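Side-chain contacts in methylglyoxal reductase (NADPH-dependent) (Candida albicans SC5314, PDB 6KWS), which probably uses NADPH to reduce methylglyoxal, as an oxidoreductase of the dihydroflavonol-4-reductase subfamily with a Rossmann-type nucleotide-binding fold: residues V18-A23 with A246-F251; K76-L81 with K105-A110; I261-G266 with E314-E319. The protein carries 1 engineered substitution. All coordinates share one frame; numbering follows the deposited sequence.

How the interactions relate
The three contacts show how one large sheet is clad with helices in a nucleotide-binding fold. Interaction 2 covers one face of strand 75-80, and interaction 1 lies across its other face, where Phe251 CD1 comes within 3.6 Å of Val77 CG2 and Leu21 CD1 within 3.8 Å of Leu79 CD1. Helix 240-252 carries the packing onward to interaction 3, its Ala246 CB 3.5 Å from Leu263 CD2. Interactions 2 and 3 reach the same sheet without touching, their nearest atoms about 10 Å apart. Leu81, in interaction 2, binds NADPH, a cofactor absent from this chain, and the side chain of Leu263 in interaction 3 lies about 7 Å from that of cofactor-binding Val197.

Interaction 1: residues V18-A23 with A246-F251; sequences VKQLLA and AHIIAF
The Phe251 ring receives Leu21 at its edge: methyl CD2 lies close to the ring plane, 3.9 Å from CZ, while one ring face carries the carbonyl oxygen of Ile248, 3.6 Å above the plane and displaced toward the rim. The setting is the α/β/α sandwich of a Rossmann fold, in which helix 12-23 and helix 240-252 lie side by side on one face of the central sheet. Their local axes approach to 10.2 Å at an angle of 50°, and the gap between them is filled by a few side chains. Ile248 is the chief filler. Its CG1 meets Leu21 CD2 at 3.7 Å, so that a single leucine methyl serves both the isoleucine and the phenylalanine one helical turn further on. Phe251 has its CG lodged between backbone N and carbonyl carbon (chi1 72°), the rotamer that swings the ring back over the Ile248 carbonyl. Strand 75-80 lies beneath, and Leu21 and Phe251 both rest on it. At the other flank Gln20 contributes its aliphatic root, whereas its amide NE2 is hydrogen-bonded to the carbonyl oxygen of Arg241, tying the two helices together with a polar link beside the apolar one. Ile248 CD1 ends in the notch between successive residues of helix 12-23, 3.5 Å from Gln20 CB and 3.7 Å from the backbone N of Leu21.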
loop_
_atom_site.group_PDB
_atom_site.type_symbol
_atom_site.label_atom_id
_atom_site.label_comp_id
_atom_site.label_asym_id
_atom_site.label_seq_id
_atom_site.Cartn_x
_atom_site.Cartn_y
_atom_site.Cartn_z
ATOM N N VAL A 18 -10.246 1.314 -6.948
ATOM C CA VAL A 18 -11.174 1.889 -7.914
ATOM C C VAL A 18 -12.079 0.810 -8.496
ATOM O O VAL A 18 -13.310 0.961 -8.541
ATOM C CB VAL A 18 -10.395 2.635 -9.011
ATOM C CG1 VAL A 18 -11.276 2.913 -10.211
ATOM C CG2 VAL A 18 -9.858 3.946 -8.455
ATOM N N LYS A 19 -11.477 -0.291 -8.962
ATOM C CA LYS A 19 -12.249 -1.407 -9.504
ATOM C C LYS A 19 -13.271 -1.914 -8.494
ATOM O O LYS A 19 -14.444 -2.116 -8.823
ATOM C CB LYS A 19 -11.307 -2.536 -9.925
ATOM C CG LYS A 19 -12.015 -3.702 -10.579
ATOM C CD LYS A 19 -11.145 -4.943 -10.687
ATOM C CE LYS A 19 -9.831 -4.662 -11.448
ATOM N NZ LYS A 19 -9.456 -5.716 -12.463
ATOM N N GLN A 20 -12.849 -2.117 -7.248
ATOM C CA GLN A 20 -13.798 -2.602 -6.254
ATOM C C GLN A 20 -14.855 -1.554 -5.925
ATOM O O GLN A 20 -16.034 -1.895 -5.771
ATOM C CB GLN A 20 -13.069 -3.047 -4.999
ATOM C CG GLN A 20 -12.024 -4.109 -5.256
ATOM C CD GLN A 20 -11.661 -4.810 -3.987
ATOM O OE1 GLN A 20 -12.412 -4.749 -3.008
ATOM N NE2 GLN A 20 -10.511 -5.470 -3.972
ATOM N N LEU A 21 -14.461 -0.278 -5.820
ATOM C CA LEU A 21 -15.442 0.780 -5.600
ATOM C C LEU A 21 -16.477 0.822 -6.721
ATOM O O LEU A 21 -17.675 0.912 -6.454
ATOM C CB LEU A 21 -14.750 2.137 -5.461
ATOM C CG LEU A 21 -14.161 2.554 -4.102
ATOM C CD1 LEU A 21 -13.460 3.888 -4.232
ATOM C CD2 LEU A 21 -15.233 2.613 -3.000
ATOM N N LEU A 22 -16.041 0.753 -7.988
ATOM C CA LEU A 22 -16.999 0.804 -9.099
ATOM C C LEU A 22 -18.006 -0.329 -9.021
ATOM O O LEU A 22 -19.191 -0.139 -9.326
ATOM C CB LEU A 22 -16.289 0.738 -10.444
ATOM C CG LEU A 22 -15.542 1.983 -10.870
ATOM C CD1 LEU A 22 -14.900 1.716 -12.225
ATOM C CD2 LEU A 22 -16.473 3.214 -10.898
ATOM N N ALA A 23 -17.554 -1.519 -8.627
ATOM C CA ALA A 23 -18.433 -2.681 -8.565
ATOM C C ALA A 23 -19.416 -2.629 -7.404
ATOM O O ALA A 23 -20.311 -3.470 -7.345
ATOM C CB ALA A 23 -17.612 -3.966 -8.477
ATOM N N ALA A 246 -9.565 -3.647 1.992
ATOM C CA ALA A 246 -9.543 -3.084 3.337
ATOM C C ALA A 246 -9.802 -1.587 3.305
ATOM O O ALA A 246 -10.524 -1.065 4.156
ATOM C CB ALA A 246 -8.216 -3.391 4.031
ATOM N N HIS A 247 -9.243 -0.880 2.320
ATOM C CA HIS A 247 -9.571 0.534 2.174
ATOM C C HIS A 247 -11.073 0.755 2.122
ATOM O O HIS A 247 -11.575 1.755 2.652
ATOM C CB HIS A 247 -8.928 1.117 0.921
ATOM C CG HIS A 247 -7.479 1.427 1.098
ATOM N ND1 HIS A 247 -6.508 0.446 1.159
ATOM C CD2 HIS A 247 -6.839 2.605 1.270
ATOM C CE1 HIS A 247 -5.331 1.014 1.349
ATOM N NE2 HIS A 247 -5.503 2.323 1.413
ATOM N N ILE A 248 -11.810 -0.161 1.493
ATOM C CA ILE A 248 -13.240 0.062 1.378
ATOM C C ILE A 248 -13.951 -0.331 2.659
ATOM O O ILE A 248 -14.819 0.405 3.143
ATOM C CB ILE A 248 -13.798 -0.669 0.155
ATOM C CG1 ILE A 248 -13.340 0.063 -1.104
ATOM C CG2 ILE A 248 -15.321 -0.768 0.241
ATOM C CD1 ILE A 248 -13.245 -0.828 -2.327
ATOM N N ILE A 249 -13.592 -1.471 3.250
ATOM C CA ILE A 249 -14.209 -1.816 4.527
ATOM C C ILE A 249 -13.902 -0.739 5.561
ATOM O O ILE A 249 -14.693 -0.514 6.482
ATOM C CB ILE A 249 -13.758 -3.216 5.010
ATOM C CG1 ILE A 249 -13.970 -4.286 3.930
ATOM C CG2 ILE A 249 -14.489 -3.610 6.284
ATOM C CD1 ILE A 249 -15.412 -4.513 3.580
ATOM N N ALA A 250 -12.800 -0.009 5.379
ATOM C CA ALA A 250 -12.352 0.929 6.401
ATOM C C ALA A 250 -13.310 2.099 6.582
ATOM O O ALA A 250 -13.378 2.664 7.682
ATOM C CB ALA A 250 -10.957 1.451 6.068
ATOM N N PHE A 251 -14.040 2.502 5.537
ATOM C CA PHE A 251 -15.043 3.543 5.724
ATOM C C PHE A 251 -16.481 3.027 5.722
ATOM O O PHE A 251 -17.376 3.748 6.165
ATOM C CB PHE A 251 -14.880 4.653 4.672
ATOM C CG PHE A 251 -15.290 4.257 3.280
ATOM C CD1 PHE A 251 -16.633 4.239 2.902
ATOM C CD2 PHE A 251 -14.336 3.944 2.333
ATOM C CE1 PHE A 251 -17.016 3.879 1.617
ATOM C CE2 PHE A 251 -14.709 3.584 1.051
ATOM C CZ PHE A 251 -16.055 3.558 0.691
#

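Interaction 2: residues K76-L81 with K105-A110; sequences KVFLHL and KNVLQA
Phe78 is the first residue of strand 75-80 to meet helix 92-114 here, touching Val107 CG1 with CE1 at 4.1 Å. The two side chains cross at about a right angle, and the methyl approaches the ring obliquely. The same ring packs edge-to-face with Phe65, and Phe65 also touches Val107. Two residues on, on the same side of the strand, His80 offers the flat of its imidazole. Val107 CG1 stands over the centre of that face, 4.0 Å from the ring centroid and only 5° off its normal, in a clear CH-pi contact. The other methyl, CG2, lies over the same face but toward its outer rim, 3.8 Å from His80 NE2. With CG1 anti to the backbone N (chi1 175°), the valine sets both branches against the ring. A hydrogen bond between His80 ND1 and Ser7 OG fixes the ring's rotation and so the face it presents. Ser7 OG is hydrogen-bonded also to the backbone N of Leu81, a residue of the NADPH site. Strand 75-80 runs between parallel strands 3-7 and 120-124, and helix 92-114 forms the connection of a beta-alpha-beta crossover to the latter, while helix 12-23 packs on the opposite face against Leu79 and Leu81.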
loop_
_atom_site.group_PDB
_atom_site.type_symbol
_atom_site.label_atom_id
_atom_site.label_comp_id
_atom_site.label_asym_id
_atom_site.label_seq_id
_atom_site.Cartn_x
_atom_site.Cartn_y
_atom_site.Cartn_z
ATOM N N LYS A 76 -18.377 12.300 0.237
ATOM C CA LYS A 76 -18.463 11.914 1.636
ATOM C C LYS A 76 -17.205 11.231 2.151
ATOM O O LYS A 76 -16.963 11.245 3.364
ATOM C CB LYS A 76 -19.655 10.980 1.850
ATOM C CG LYS A 76 -20.981 11.584 1.414
ATOM C CD LYS A 76 -21.840 11.913 2.624
ATOM C CE LYS A 76 -23.058 12.760 2.259
ATOM N NZ LYS A 76 -24.329 11.985 2.354
ATOM N N VAL A 77 -16.415 10.627 1.268
ATOM C CA VAL A 77 -15.252 9.839 1.647
ATOM C C VAL A 77 -14.058 10.340 0.859
ATOM O O VAL A 77 -14.168 10.602 -0.344
ATOM C CB VAL A 77 -15.470 8.337 1.378
ATOM C CG1 VAL A 77 -14.197 7.579 1.656
ATOM C CG2 VAL A 77 -16.587 7.794 2.232
ATOM N N PHE A 78 -12.918 10.462 1.527
ATOM C CA PHE A 78 -11.660 10.761 0.855
ATOM C C PHE A 78 -10.670 9.633 1.142
ATOM O O PHE A 78 -10.163 9.515 2.265
ATOM C CB PHE A 78 -11.106 12.110 1.305
ATOM C CG PHE A 78 -9.905 12.586 0.505
ATOM C CD1 PHE A 78 -8.648 12.032 0.708
ATOM C CD2 PHE A 78 -10.031 13.619 -0.414
ATOM C CE1 PHE A 78 -7.555 12.480 -0.008
ATOM C CE2 PHE A 78 -8.934 14.078 -1.123
ATOM C CZ PHE A 78 -7.697 13.509 -0.920
ATOM N N LEU A 79 -10.387 8.816 0.124
ATOM C CA LEU A 79 -9.373 7.767 0.198
ATOM C C LEU A 79 -8.051 8.323 -0.319
ATOM O O LEU A 79 -7.909 8.583 -1.517
ATOM C CB LEU A 79 -9.786 6.552 -0.620
ATOM C CG LEU A 79 -11.117 5.913 -0.266
ATOM C CD1 LEU A 79 -11.342 4.711 -1.146
ATOM C CD2 LEU A 79 -11.105 5.514 1.167
ATOM N N HIS A 80 -7.081 8.481 0.564
ATOM C CA HIS A 80 -5.801 9.084 0.204
ATOM C C HIS A 80 -4.808 7.953 -0.057
ATOM O O HIS A 80 -4.339 7.290 0.871
ATOM C CB HIS A 80 -5.346 10.020 1.319
ATOM C CG HIS A 80 -4.071 10.743 1.033
ATOM N ND1 HIS A 80 -3.744 11.212 -0.218
ATOM C CD2 HIS A 80 -3.041 11.082 1.846
ATOM C CE1 HIS A 80 -2.563 11.805 -0.169
ATOM N NE2 HIS A 80 -2.116 11.741 1.074
ATOM N N LEU A 81 -4.503 7.704 -1.322
ATOM C CA LEU A 81 -3.554 6.657 -1.653
ATOM C C LEU A 81 -2.305 7.166 -2.351
ATOM O O LEU A 81 -1.348 6.395 -2.490
ATOM C CB LEU A 81 -4.215 5.589 -2.534
ATOM C CG LEU A 81 -5.610 5.112 -2.126
ATOM C CD1 LEU A 81 -5.932 3.834 -2.821
ATOM C CD2 LEU A 81 -5.715 4.891 -0.649
ATOM N N LYS A 105 0.191 16.967 6.054
ATOM C CA LYS A 105 -0.489 18.096 6.676
ATOM C C LYS A 105 -1.277 18.905 5.643
ATOM O O LYS A 105 -2.437 19.282 5.889
ATOM C CB LYS A 105 0.534 18.973 7.402
ATOM C CG LYS A 105 0.880 18.501 8.821
ATOM C CD LYS A 105 2.359 18.773 9.129
ATOM C CE LYS A 105 2.658 18.786 10.617
ATOM N NZ LYS A 105 3.349 20.058 10.972
ATOM N N ASN A 106 -0.670 19.161 4.472
ATOM C CA ASN A 106 -1.357 19.911 3.422
ATOM C C ASN A 106 -2.635 19.206 2.966
ATOM O O ASN A 106 -3.672 19.855 2.767
ATOM C CB ASN A 106 -0.418 20.138 2.241
ATOM C CG ASN A 106 0.723 21.104 2.561
ATOM O OD1 ASN A 106 0.602 21.975 3.426
ATOM N ND2 ASN A 106 1.837 20.959 1.843
ATOM N N VAL A 107 -2.591 17.879 2.806
ATOM C CA VAL A 107 -3.771 17.137 2.356
ATOM C C VAL A 107 -4.896 17.267 3.373
ATOM O O VAL A 107 -6.033 17.612 3.029
ATOM C CB VAL A 107 -3.415 15.657 2.099
ATOM C CG1 VAL A 107 -4.641 14.839 1.756
ATOM C CG2 VAL A 107 -2.383 15.529 1.006
ATOM N N LEU A 108 -4.596 16.987 4.645
ATOM C CA LEU A 108 -5.617 17.070 5.684
ATOM C C LEU A 108 -6.094 18.504 5.882
ATOM O O LEU A 108 -7.276 18.739 6.173
ATOM C CB LEU A 108 -5.075 16.509 6.988
ATOM C CG LEU A 108 -4.840 15.010 6.976
ATOM C CD1 LEU A 108 -4.083 14.665 8.229
ATOM C CD2 LEU A 108 -6.160 14.234 6.888
ATOM N N GLN A 109 -5.191 19.482 5.734
ATOM C CA GLN A 109 -5.620 20.874 5.819
ATOM C C GLN A 109 -6.662 21.202 4.747
ATOM O O GLN A 109 -7.689 21.828 5.042
ATOM C CB GLN A 109 -4.420 21.814 5.725
ATOM C CG GLN A 109 -4.795 23.263 6.004
ATOM C CD GLN A 109 -4.829 23.568 7.493
ATOM O OE1 GLN A 109 -3.898 23.225 8.224
ATOM N NE2 GLN A 109 -5.926 24.177 7.958
ATOM N N ALA A 110 -6.436 20.764 3.503
ATOM C CA ALA A 110 -7.444 21.006 2.472
ATOM C C ALA A 110 -8.773 20.366 2.851
ATOM O O ALA A 110 -9.834 20.985 2.710
ATOM C CB ALA A 110 -6.964 20.496 1.116
#

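Interaction 3: residues I261-G266 with E314-E319; sequences ILLNSG and ELLGFE
Leu316 projects from the last turn of helix 310-316 into the shallow hollow between Ile261 and Leu263, alternate residues of strand 260-269. Its CD1 methyl is the bump that fills this hollow, 3.8 Å from Ile261 CG2 and 3.9 Å from Leu263 CD1. The reach comes from an extended chain: CG stands anti to the carbonyl carbon, and chi2 of 175° carries CD1 straight on toward the strand. Ile261 in turn acts as a fork. While CG2 supports Leu316, the CG1 branch, splayed from CG2, meets Leu315 CD2 at 3.9 Å, the two side chains crossing at about a right angle. Leu315 spends one branch on this contact, its CD1 being directed away from the strand. Successive leucines of the helix thus engage different branches of one residue, a purely apolar fit. Leu263 closes the hollow at its other end: it too divides its methyls, CD1 facing Leu316 while CD2 turns to Ala246. Helix 240-252 supplies a further wall, since Leu316 also lies on Ile249, where its second methyl, CD2, is 4.0 Å from Ile249 CG2.

Gly317, with positive phi (55°), ends the helix, and the chain runs on alongside the strand; the Phe318 ring makes a cation-pi contact with Lys245. Strand 260-269 is parallel to 188-194 on one side and antiparallel to 234-239 on the other, where Ser265 and Gly266 face Trp237 in a classic beta bulge. This is a helix laid over the mixed end of the sheet, where the parallel Rossmann core of an extended short-chain dehydrogenase/reductase passes into its C-terminal part.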
loop_
_atom_site.group_PDB
_atom_site.type_symbol
_atom_site.label_atom_id
_atom_site.label_comp_id
_atom_site.label_asym_id
_atom_site.label_seq_id
_atom_site.Cartn_x
_atom_site.Cartn_y
_atom_site.Cartn_z
ATOM N N ILE A 261 -5.279 -0.087 10.897
ATOM C CA ILE A 261 -5.583 -1.451 10.506
ATOM C C ILE A 261 -4.327 -2.062 9.901
ATOM O O ILE A 261 -3.822 -1.597 8.871
ATOM C CB ILE A 261 -6.785 -1.510 9.553
ATOM C CG1 ILE A 261 -8.049 -1.092 10.298
ATOM C CG2 ILE A 261 -7.047 -2.904 9.142
ATOM C CD1 ILE A 261 -8.844 -0.041 9.604
ATOM N N LEU A 262 -3.812 -3.091 10.556
ATOM C CA LEU A 262 -2.642 -3.801 10.059
ATOM C C LEU A 262 -3.071 -4.787 8.967
ATOM O O LEU A 262 -3.997 -5.588 9.165
ATOM C CB LEU A 262 -1.949 -4.504 11.223
ATOM C CG LEU A 262 -0.438 -4.689 11.247
ATOM C CD1 LEU A 262 0.015 -5.249 12.618
ATOM C CD2 LEU A 262 -0.033 -5.616 10.122
ATOM N N LEU A 263 -2.421 -4.723 7.809
ATOM C CA LEU A 263 -2.728 -5.636 6.717
ATOM C C LEU A 263 -1.526 -6.526 6.489
ATOM O O LEU A 263 -0.516 -6.103 5.910
ATOM C CB LEU A 263 -3.144 -4.907 5.448
ATOM C CG LEU A 263 -4.650 -5.142 5.532
ATOM C CD1 LEU A 263 -5.317 -4.038 6.351
ATOM C CD2 LEU A 263 -5.330 -5.404 4.214
ATOM N N ASN A 264 -1.647 -7.762 6.971
ATOM C CA ASN A 264 -0.606 -8.758 6.804
ATOM C C ASN A 264 -1.242 -10.137 6.770
ATOM O O ASN A 264 -2.005 -10.508 7.667
ATOM C CB ASN A 264 0.433 -8.676 7.920
ATOM C CG ASN A 264 1.583 -9.647 7.699
ATOM O OD1 ASN A 264 2.508 -9.359 6.956
ATOM N ND2 ASN A 264 1.516 -10.806 8.329
ATOM N N SER A 265 -0.920 -10.886 5.728
ATOM C CA SER A 265 -1.370 -12.248 5.558
ATOM C C SER A 265 -0.402 -13.296 6.108
ATOM O O SER A 265 -0.820 -14.423 6.385
ATOM C CB SER A 265 -1.588 -12.506 4.072
ATOM O OG SER A 265 -2.278 -13.724 3.869
ATOM N N GLY A 266 0.878 -12.987 6.234
ATOM C CA GLY A 266 1.816 -14.010 6.619
ATOM C C GLY A 266 3.238 -13.549 6.395
ATOM O O GLY A 266 3.504 -12.372 6.157
ATOM N N GLU A 314 -10.559 -9.044 12.695
ATOM C CA GLU A 314 -11.943 -8.934 13.131
ATOM C C GLU A 314 -12.610 -7.726 12.496
ATOM O O GLU A 314 -13.784 -7.780 12.116
ATOM C CB GLU A 314 -12.024 -8.830 14.655
ATOM C CG GLU A 314 -11.463 -10.024 15.429
ATOM C CD GLU A 314 -11.687 -9.894 16.942
ATOM O OE1 GLU A 314 -12.168 -8.825 17.407
ATOM O OE2 GLU A 314 -11.368 -10.867 17.665
ATOM N N LEU A 315 -11.877 -6.626 12.380
ATOM C CA LEU A 315 -12.472 -5.418 11.840
ATOM C C LEU A 315 -12.887 -5.613 10.389
ATOM O O LEU A 315 -13.902 -5.053 9.951
ATOM C CB LEU A 315 -11.475 -4.278 11.993
ATOM C CG LEU A 315 -11.988 -2.862 12.153
ATOM C CD1 LEU A 315 -13.247 -2.805 13.005
ATOM C CD2 LEU A 315 -10.865 -2.056 12.781
ATOM N N LEU A 316 -12.145 -6.439 9.642
ATOM C CA LEU A 316 -12.355 -6.586 8.203
ATOM C C LEU A 316 -13.270 -7.759 7.882
ATOM O O LEU A 316 -14.100 -7.674 6.976
ATOM C CB LEU A 316 -11.009 -6.754 7.481
ATOM C CG LEU A 316 -10.076 -5.608 7.850
ATOM C CD1 LEU A 316 -8.685 -5.792 7.269
ATOM C CD2 LEU A 316 -10.681 -4.246 7.454
ATOM N N GLY A 317 -13.132 -8.859 8.605
ATOM C CA GLY A 317 -13.979 -10.022 8.414
ATOM C C GLY A 317 -14.046 -10.604 7.013
ATOM O O GLY A 317 -15.144 -10.797 6.489
ATOM N N PHE A 318 -12.904 -10.886 6.385
ATOM C CA PHE A 318 -12.911 -11.639 5.140
ATOM C C PHE A 318 -11.603 -12.402 5.021
ATOM O O PHE A 318 -10.592 -12.037 5.624
ATOM C CB PHE A 318 -13.163 -10.750 3.899
ATOM C CG PHE A 318 -12.101 -9.695 3.622
ATOM C CD1 PHE A 318 -10.967 -9.995 2.864
ATOM C CD2 PHE A 318 -12.277 -8.386 4.057
ATOM C CE1 PHE A 318 -10.008 -9.012 2.579
ATOM C CE2 PHE A 318 -11.326 -7.396 3.780
ATOM C CZ PHE A 318 -10.189 -7.709 3.037
ATOM N N GLU A 319 -11.653 -13.482 4.246
ATOM C CA GLU A 319 -10.505 -14.352 4.031
ATOM C C GLU A 319 -9.501 -13.703 3.077
ATOM O O GLU A 319 -9.866 -13.222 2.001
ATOM C CB GLU A 319 -10.997 -15.697 3.480
ATOM C CG GLU A 319 -9.915 -16.675 2.977
ATOM C CD GLU A 319 -10.359 -17.516 1.750
ATOM O OE1 GLU A 319 -10.875 -18.639 1.969
ATOM O OE2 GLU A 319 -10.181 -17.062 0.579
#